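PDB 3G6S: putative endonuclease/exonuclease/phosphatase family protein from Bacteroides vulgatus ATCC 8482, which probably acts as an endonuclease or 3'-5' RNA exonuclease of the DNase I-like superfamily. Local coordinates for residues 190-195 against 225-230; 26-30 against 245-249. One frame throughout, in Å; residues are numbered along the deposited sequence.

In the fold
Contacts 1 and 2 lie on opposite sides of the chain's centre, with their own centres 29 Å apart and their nearest atoms about 13 Å apart, so neither touches the other. Contact 1, centred about 13 Å from the centre of the chain, adds the short strand 193-194 to the edge of the six-stranded sheet. Contact 2, centred about 18 Å from the centre of the chain, ties the start of helix 27-36 to the loop before strand 254-260. Each runs close to a family signature: Phe225 pairs with Gly171, where a Gly-Asp-Phe-Asn sequence starts, and Ser249 opens a Ser-Asp-His sequence. In relatives both sequences contribute to the active site, and the same is probable here.

Contact 1: 190-195 against 225-230; sequences FVMKDA and FIFVTP
Phe227 and Phe225 both present ring edges to the neighbouring strand. Near the plane of the Phe227 ring, at its edge, sits Lys193 O, 3.5 Å from CD1, while Asp194 CA approaches the same ring obliquely; Phe227 also meets Phe173 edge-to-face. At the edge of Phe225 lies Asp194 OD2, 3.9 Å from CD1, with carboxylate and ring planes 74° apart. The Phe190 ring meets the methyl CG2 of Thr229 obliquely. Lys193 and Val228 form an antiparallel hydrogen-bonded pair: Lys193 N gives a nearly straight bond to Val228 O (2.8 Å), and Val228 N returns one to Lys193 O. Asp194 and Phe227 make the following non-hydrogen-bonded pair. This adds an edge strand to one of the two sheets of the DNase I-like sandwich; from strand 224-228, Ile226 packs on Gln254 and Ala256 of the other sheet. Beyond the pair, Ala195 N bonds to Ile226 O at 2.8 Å as helix 195-198 begins. With CG anti to the backbone N (chi1 174°), Asp194 caps that helix through OD1 on Tyr196 N, and its OD2 meets Tyr182 OH. A water 2.6 Å from Asp194 OD1 accepts from Ile226 N. Replacing Phe227 by an alanine would probably open a gap beside Lys193 O and Asp194 CA and remove the edge-to-face contact with Phe173.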
ATOM      1  N   PHE A 190     -15.647 -10.761   8.150  1.00 38.43           N
ATOM      2  CA  PHE A 190     -15.611  -9.348   7.777  1.00 31.98           C
ATOM      3  C   PHE A 190     -15.120  -9.405   6.329  1.00 35.36           C
ATOM      4  O   PHE A 190     -13.938  -9.657   6.071  1.00 31.19           O
ATOM      5  CB  PHE A 190     -14.626  -8.590   8.675  1.00 31.72           C
ATOM      6  CG  PHE A 190     -14.527  -7.116   8.378  1.00 31.03           C
ATOM      7  CD1 PHE A 190     -13.668  -6.647   7.391  1.00 32.83           C
ATOM      8  CD2 PHE A 190     -15.294  -6.194   9.088  1.00 31.53           C
ATOM      9  CE1 PHE A 190     -13.574  -5.276   7.112  1.00 35.32           C
ATOM     10  CE2 PHE A 190     -15.212  -4.816   8.819  1.00 21.88           C
ATOM     11  CZ  PHE A 190     -14.354  -4.356   7.834  1.00 32.66           C
ATOM     12  N   VAL A 191     -16.054  -9.215   5.397  1.00 32.23           N
ATOM     13  CA  VAL A 191     -15.782  -9.278   3.964  1.00 26.89           C
ATOM     14  C   VAL A 191     -14.833  -8.213   3.437  1.00 37.43           C
ATOM     15  O   VAL A 191     -14.948  -7.028   3.760  1.00 34.75           O
ATOM     16  CB  VAL A 191     -17.095  -9.203   3.135  1.00 32.02           C
ATOM     17  CG1 VAL A 191     -16.780  -9.296   1.642  1.00 29.27           C
ATOM     18  CG2 VAL A 191     -18.036 -10.333   3.537  1.00 24.34           C
HETATM   19  N   MSE A 192     -13.895  -8.667   2.612  1.00 39.41           N
HETATM   20  CA  MSE A 192     -12.890  -7.821   1.980  1.00 34.68           C
HETATM   21  C   MSE A 192     -12.747  -8.332   0.561  1.00 29.43           C
HETATM   22  O   MSE A 192     -12.375  -9.483   0.344  1.00 35.38           O
HETATM   23  CB  MSE A 192     -11.561  -7.950   2.715  1.00 41.38           C
HETATM   24  CG  MSE A 192     -11.596  -7.391   4.116  1.00 55.85           C
HETATM   25 SE   MSE A 192     -10.771  -5.649   4.210  1.00 83.67          SE
HETATM   26  CE  MSE A 192      -9.232  -6.167   5.247  1.00 58.27           C
ATOM     27  N   LYS A 193     -13.057  -7.483  -0.406  1.00 33.53           N
ATOM     28  CA  LYS A 193     -12.973  -7.868  -1.808  1.00 32.78           C
ATOM     29  C   LYS A 193     -11.601  -7.523  -2.396  1.00 31.35           C
ATOM     30  O   LYS A 193     -10.951  -6.565  -1.980  1.00 34.66           O
ATOM     31  CB  LYS A 193     -14.060  -7.140  -2.606  1.00 27.18           C
ATOM     32  CG  LYS A 193     -15.469  -7.286  -2.052  1.00 23.23           C
ATOM     33  CD  LYS A 193     -16.062  -8.673  -2.294  1.00 32.64           C
ATOM     34  CE  LYS A 193     -17.539  -8.697  -1.888  1.00 42.27           C
ATOM     35  NZ  LYS A 193     -18.251  -9.963  -2.235  1.00 49.23           N
ATOM     36  N   ASP A 194     -11.154  -8.321  -3.353  1.00 28.93           N
ATOM     37  CA  ASP A 194      -9.886  -8.059  -4.010  1.00 27.11           C
ATOM     38  C   ASP A 194     -10.252  -7.098  -5.141  1.00 25.07           C
ATOM     39  O   ASP A 194     -10.915  -7.492  -6.098  1.00 21.81           O
ATOM     40  CB  ASP A 194      -9.318  -9.359  -4.575  1.00 24.54           C
ATOM     41  CG  ASP A 194      -8.071  -9.139  -5.408  1.00 26.69           C
ATOM     42  OD1 ASP A 194      -7.816  -7.988  -5.816  1.00 25.20           O
ATOM     43  OD2 ASP A 194      -7.360 -10.126  -5.662  1.00 19.03           O
ATOM     44  N   ALA A 195      -9.840  -5.838  -5.030  1.00 26.12           N
ATOM     45  CA  ALA A 195     -10.184  -4.845  -6.053  1.00 29.22           C
ATOM     46  C   ALA A 195      -9.843  -5.279  -7.476  1.00 30.11           C
ATOM     47  O   ALA A 195     -10.525  -4.899  -8.427  1.00 27.98           O
ATOM     48  CB  ALA A 195      -9.502  -3.510  -5.743  1.00 24.14           C
ATOM     49  N   PHE A 225      -1.600  -6.026  -3.455  1.00 20.39           N
ATOM     50  CA  PHE A 225      -3.054  -5.996  -3.587  1.00 21.79           C
ATOM     51  C   PHE A 225      -3.744  -4.774  -3.007  1.00 25.23           C
ATOM     52  O   PHE A 225      -3.197  -4.053  -2.168  1.00 22.43           O
ATOM     53  CB  PHE A 225      -3.679  -7.226  -2.911  1.00 15.14           C
ATOM     54  CG  PHE A 225      -3.127  -8.535  -3.381  1.00 18.80           C
ATOM     55  CD1 PHE A 225      -3.818  -9.303  -4.318  1.00 22.32           C
ATOM     56  CD2 PHE A 225      -1.914  -9.008  -2.873  1.00 18.03           C
ATOM     57  CE1 PHE A 225      -3.311 -10.533  -4.748  1.00 21.74           C
ATOM     58  CE2 PHE A 225      -1.392 -10.231  -3.289  1.00 23.02           C
ATOM     59  CZ  PHE A 225      -2.089 -11.000  -4.229  1.00 18.82           C
ATOM     60  N   ILE A 226      -4.968  -4.570  -3.477  1.00 17.80           N
ATOM     61  CA  ILE A 226      -5.826  -3.510  -2.994  1.00 19.78           C
ATOM     62  C   ILE A 226      -7.116  -4.202  -2.541  1.00 25.25           C
ATOM     63  O   ILE A 226      -7.834  -4.799  -3.352  1.00 23.64           O
ATOM     64  CB  ILE A 226      -6.165  -2.480  -4.089  1.00 17.37           C
ATOM     65  CG1 ILE A 226      -4.893  -1.760  -4.527  1.00 20.79           C
ATOM     66  CG2 ILE A 226      -7.184  -1.465  -3.555  1.00 15.47           C
ATOM     67  CD1 ILE A 226      -5.112  -0.677  -5.587  1.00 14.06           C
ATOM     68  N   PHE A 227      -7.400  -4.148  -1.245  1.00 14.50           N
ATOM     69  CA  PHE A 227      -8.608  -4.779  -0.722  1.00 16.41           C
ATOM     70  C   PHE A 227      -9.600  -3.717  -0.282  1.00 11.36           C
ATOM     71  O   PHE A 227      -9.215  -2.700   0.294  1.00 13.96           O
ATOM     72  CB  PHE A 227      -8.260  -5.682   0.463  1.00 16.12           C
ATOM     73  CG  PHE A 227      -7.450  -6.887   0.085  1.00 21.30           C
ATOM     74  CD1 PHE A 227      -8.038  -7.942  -0.612  1.00 12.17           C
ATOM     75  CD2 PHE A 227      -6.096  -6.960   0.412  1.00  9.78           C
ATOM     76  CE1 PHE A 227      -7.291  -9.049  -0.980  1.00 16.63           C
ATOM     77  CE2 PHE A 227      -5.337  -8.059   0.052  1.00 13.37           C
ATOM     78  CZ  PHE A 227      -5.936  -9.113  -0.650  1.00 23.55           C
ATOM     79  N   VAL A 228     -10.878  -3.952  -0.554  1.00 13.10           N
ATOM     80  CA  VAL A 228     -11.910  -2.990  -0.178  1.00 18.83           C
ATOM     81  C   VAL A 228     -13.144  -3.623   0.450  1.00 19.45           C
ATOM     82  O   VAL A 228     -13.497  -4.755   0.134  1.00 21.59           O
ATOM     83  CB  VAL A 228     -12.394  -2.170  -1.394  1.00 19.86           C
ATOM     84  CG1 VAL A 228     -11.213  -1.469  -2.061  1.00 24.15           C
ATOM     85  CG2 VAL A 228     -13.121  -3.078  -2.375  1.00 20.45           C
ATOM     86  N   THR A 229     -13.806  -2.882   1.333  1.00 19.40           N
ATOM     87  CA  THR A 229     -15.013  -3.380   1.975  1.00 18.50           C
ATOM     88  C   THR A 229     -16.125  -3.502   0.925  1.00 23.33           C
ATOM     89  O   THR A 229     -16.137  -2.763  -0.060  1.00 25.56           O
ATOM     90  CB  THR A 229     -15.406  -2.472   3.148  1.00 20.96           C
ATOM     91  OG1 THR A 229     -15.245  -1.096   2.778  1.00 22.13           O
ATOM     92  CG2 THR A 229     -14.509  -2.770   4.349  1.00 13.94           C
ATOM     93  N   PRO A 230     -17.071  -4.440   1.122  1.00 21.53           N
ATOM     94  CA  PRO A 230     -18.177  -4.677   0.180  1.00 25.47           C
ATOM     95  C   PRO A 230     -18.987  -3.497  -0.372  1.00 24.39           C
ATOM     96  O   PRO A 230     -19.580  -3.606  -1.445  1.00 29.95           O
ATOM     97  CB  PRO A 230     -19.041  -5.709   0.912  1.00 17.47           C
ATOM     98  CG  PRO A 230     -18.802  -5.403   2.347  1.00 21.81           C
ATOM     99  CD  PRO A 230     -17.322  -5.117   2.409  1.00 23.33           C
TER
HETATM  100  O   HOH W   1      -6.009  -6.162  -5.495  1.00 28.79           O

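Contact 2: 26-30 against 245-249; sequences RKDRV and EALLS
Arg29, Leu248 and Arg26 carry this contact between the first turn of helix 27-36 and the loop leading to strand 254-260. Arg29 bends at chi3 (-82°) and brings its guanidinium side-on to Leu247 O. That oxygen takes Arg29 NE at 2.9 Å and Arg29 NH2 at 3.1 Å. It lies in the guanidinium plane, yet the two donors reach it differently: NH2 comes in the carbonyl plane on a lone pair, NE from above that plane. Ala246 CA lies over one face of the guanidinium, toward its rim, and Ala246 CB packs 3.6 Å from Arg29 CD. Leu248 starts off away from the helix, but its end turns back, so that CD1 rests 4.1 Å from Arg29 CB. Leu248 O accepts from Arg26 NH1 at 2.9 Å, the donor tilted somewhat from the carbonyl plane. Val30 CG2 touches the same Leu248 O at 3.7 Å. Arg26 also reaches Asn21 O through NE, Ile11 O through NH1 and Arg12 O through NH2. Two positive side chains are thus matched with main-chain carbonyl dipoles, so the polar part of the grip probably depends on the path of the loop backbone more than on the loop's side chains.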
ATOM      1  N   ARG A  26      15.403   7.221  -9.875  1.00 37.60           N
ATOM      2  CA  ARG A  26      13.987   6.924 -10.013  1.00 30.14           C
ATOM      3  C   ARG A  26      13.102   7.959  -9.340  1.00 33.53           C
ATOM      4  O   ARG A  26      11.915   8.068  -9.659  1.00 28.37           O
ATOM      5  CB  ARG A  26      13.715   5.532  -9.445  1.00 32.48           C
ATOM      6  CG  ARG A  26      14.597   4.482 -10.099  1.00 36.08           C
ATOM      7  CD  ARG A  26      14.266   3.061  -9.675  1.00 33.11           C
ATOM      8  NE  ARG A  26      14.763   2.713  -8.342  1.00 33.75           N
ATOM      9  CZ  ARG A  26      14.069   2.851  -7.216  1.00 33.53           C
ATOM     10  NH1 ARG A  26      12.835   3.343  -7.248  1.00 30.03           N
ATOM     11  NH2 ARG A  26      14.596   2.462  -6.064  1.00 25.28           N
ATOM     12  N   LYS A  27      13.698   8.717  -8.418  1.00 32.95           N
ATOM     13  CA  LYS A  27      13.011   9.768  -7.662  1.00 33.07           C
ATOM     14  C   LYS A  27      12.005  10.558  -8.495  1.00 33.87           C
ATOM     15  O   LYS A  27      10.819  10.561  -8.196  1.00 34.95           O
ATOM     16  CB  LYS A  27      14.014  10.777  -7.092  1.00 31.61           C
ATOM     17  CG  LYS A  27      15.049  10.237  -6.118  1.00 56.52           C
ATOM     18  CD  LYS A  27      15.729  11.389  -5.345  1.00 55.00           C
ATOM     19  CE  LYS A  27      16.281  12.479  -6.269  1.00 43.66           C
ATOM     20  NZ  LYS A  27      16.628  13.706  -5.510  1.00 42.78           N
ATOM     21  N   ASP A  28      12.499  11.246  -9.523  1.00 30.11           N
ATOM     22  CA  ASP A  28      11.651  12.061 -10.372  1.00 31.40           C
ATOM     23  C   ASP A  28      10.621  11.262 -11.139  1.00 37.35           C
ATOM     24  O   ASP A  28       9.465  11.684 -11.250  1.00 38.95           O
ATOM     25  CB  ASP A  28      12.501  12.880 -11.333  1.00 45.54           C
ATOM     26  CG  ASP A  28      13.151  14.076 -10.653  1.00 62.97           C
ATOM     27  OD1 ASP A  28      13.780  13.884  -9.584  1.00 68.42           O
ATOM     28  OD2 ASP A  28      13.036  15.207 -11.181  1.00 68.47           O
ATOM     29  N   ARG A  29      11.030  10.112 -11.670  1.00 36.43           N
ATOM     30  CA  ARG A  29      10.116   9.263 -12.428  1.00 26.85           C
ATOM     31  C   ARG A  29       8.914   8.858 -11.569  1.00 27.71           C
ATOM     32  O   ARG A  29       7.781   8.885 -12.044  1.00 27.06           O
ATOM     33  CB  ARG A  29      10.850   8.010 -12.930  1.00 36.22           C
ATOM     34  CG  ARG A  29      11.930   8.283 -13.962  1.00 44.01           C
ATOM     35  CD  ARG A  29      12.195   7.057 -14.828  1.00 47.90           C
ATOM     36  NE  ARG A  29      13.093   6.083 -14.211  1.00 55.08           N
ATOM     37  CZ  ARG A  29      14.416   6.086 -14.353  1.00 53.92           C
ATOM     38  NH1 ARG A  29      15.004   7.020 -15.096  1.00 49.86           N
ATOM     39  NH2 ARG A  29      15.152   5.148 -13.763  1.00 43.86           N
ATOM     40  N   VAL A  30       9.165   8.495 -10.309  1.00 30.69           N
ATOM     41  CA  VAL A  30       8.096   8.087  -9.393  1.00 28.52           C
ATOM     42  C   VAL A  30       7.138   9.240  -9.054  1.00 30.64           C
ATOM     43  O   VAL A  30       5.915   9.074  -9.115  1.00 27.26           O
ATOM     44  CB  VAL A  30       8.666   7.496  -8.076  1.00 31.06           C
ATOM     45  CG1 VAL A  30       7.524   7.122  -7.137  1.00 27.87           C
ATOM     46  CG2 VAL A  30       9.503   6.257  -8.382  1.00 22.98           C
ATOM     47  N   GLU A 245      13.747   1.007 -19.856  1.00 57.52           N
ATOM     48  CA  GLU A 245      14.567   2.214 -19.923  1.00 56.44           C
ATOM     49  C   GLU A 245      14.271   3.109 -18.714  1.00 56.64           C
ATOM     50  O   GLU A 245      15.148   3.359 -17.884  1.00 61.80           O
ATOM     51  CB  GLU A 245      14.286   2.990 -21.218  1.00 63.60           C
ATOM     52  CG  GLU A 245      14.525   2.214 -22.521  1.00 77.07           C
ATOM     53  CD  GLU A 245      13.320   1.385 -22.967  1.00 84.77           C
ATOM     54  OE1 GLU A 245      12.964   0.405 -22.271  1.00 81.99           O
ATOM     55  OE2 GLU A 245      12.725   1.721 -24.019  1.00 81.27           O
ATOM     56  N   ALA A 246      13.033   3.582 -18.618  1.00 47.10           N
ATOM     57  CA  ALA A 246      12.615   4.446 -17.516  1.00 42.21           C
ATOM     58  C   ALA A 246      11.914   3.655 -16.413  1.00 36.03           C
ATOM     59  O   ALA A 246      10.731   3.859 -16.141  1.00 44.48           O
ATOM     60  CB  ALA A 246      11.691   5.540 -18.039  1.00 34.01           C
ATOM     61  N   LEU A 247      12.659   2.760 -15.776  1.00 38.34           N
ATOM     62  CA  LEU A 247      12.125   1.915 -14.709  1.00 40.27           C
ATOM     63  C   LEU A 247      11.794   2.716 -13.451  1.00 44.29           C
ATOM     64  O   LEU A 247      12.596   3.537 -12.996  1.00 44.97           O
ATOM     65  CB  LEU A 247      13.140   0.819 -14.377  1.00 32.46           C
ATOM     66  CG  LEU A 247      12.649  -0.621 -14.297  1.00 37.71           C
ATOM     67  CD1 LEU A 247      11.743  -0.938 -15.465  1.00 40.03           C
ATOM     68  CD2 LEU A 247      13.849  -1.549 -14.293  1.00 41.02           C
ATOM     69  N   LEU A 248      10.609   2.476 -12.895  1.00 44.81           N
ATOM     70  CA  LEU A 248      10.184   3.180 -11.684  1.00 42.13           C
ATOM     71  C   LEU A 248      10.608   2.443 -10.417  1.00 39.25           C
ATOM     72  O   LEU A 248      11.014   3.055  -9.424  1.00 37.01           O
ATOM     73  CB  LEU A 248       8.658   3.347 -11.661  1.00 41.61           C
ATOM     74  CG  LEU A 248       7.992   4.585 -12.271  1.00 48.73           C
ATOM     75  CD1 LEU A 248       8.470   4.811 -13.692  1.00 60.49           C
ATOM     76  CD2 LEU A 248       6.484   4.386 -12.248  1.00 49.87           C
ATOM     77  N   SER A 249      10.536   1.121 -10.466  1.00 30.88           N
ATOM     78  CA  SER A 249      10.854   0.315  -9.302  1.00 28.76           C
ATOM     79  C   SER A 249      10.919  -1.138  -9.726  1.00 21.80           C
ATOM     80  O   SER A 249      10.654  -1.440 -10.879  1.00 32.09           O
ATOM     81  CB  SER A 249       9.752   0.537  -8.254  1.00 24.58           C
ATOM     82  OG  SER A 249       9.524  -0.609  -7.469  1.00 17.62           O
TER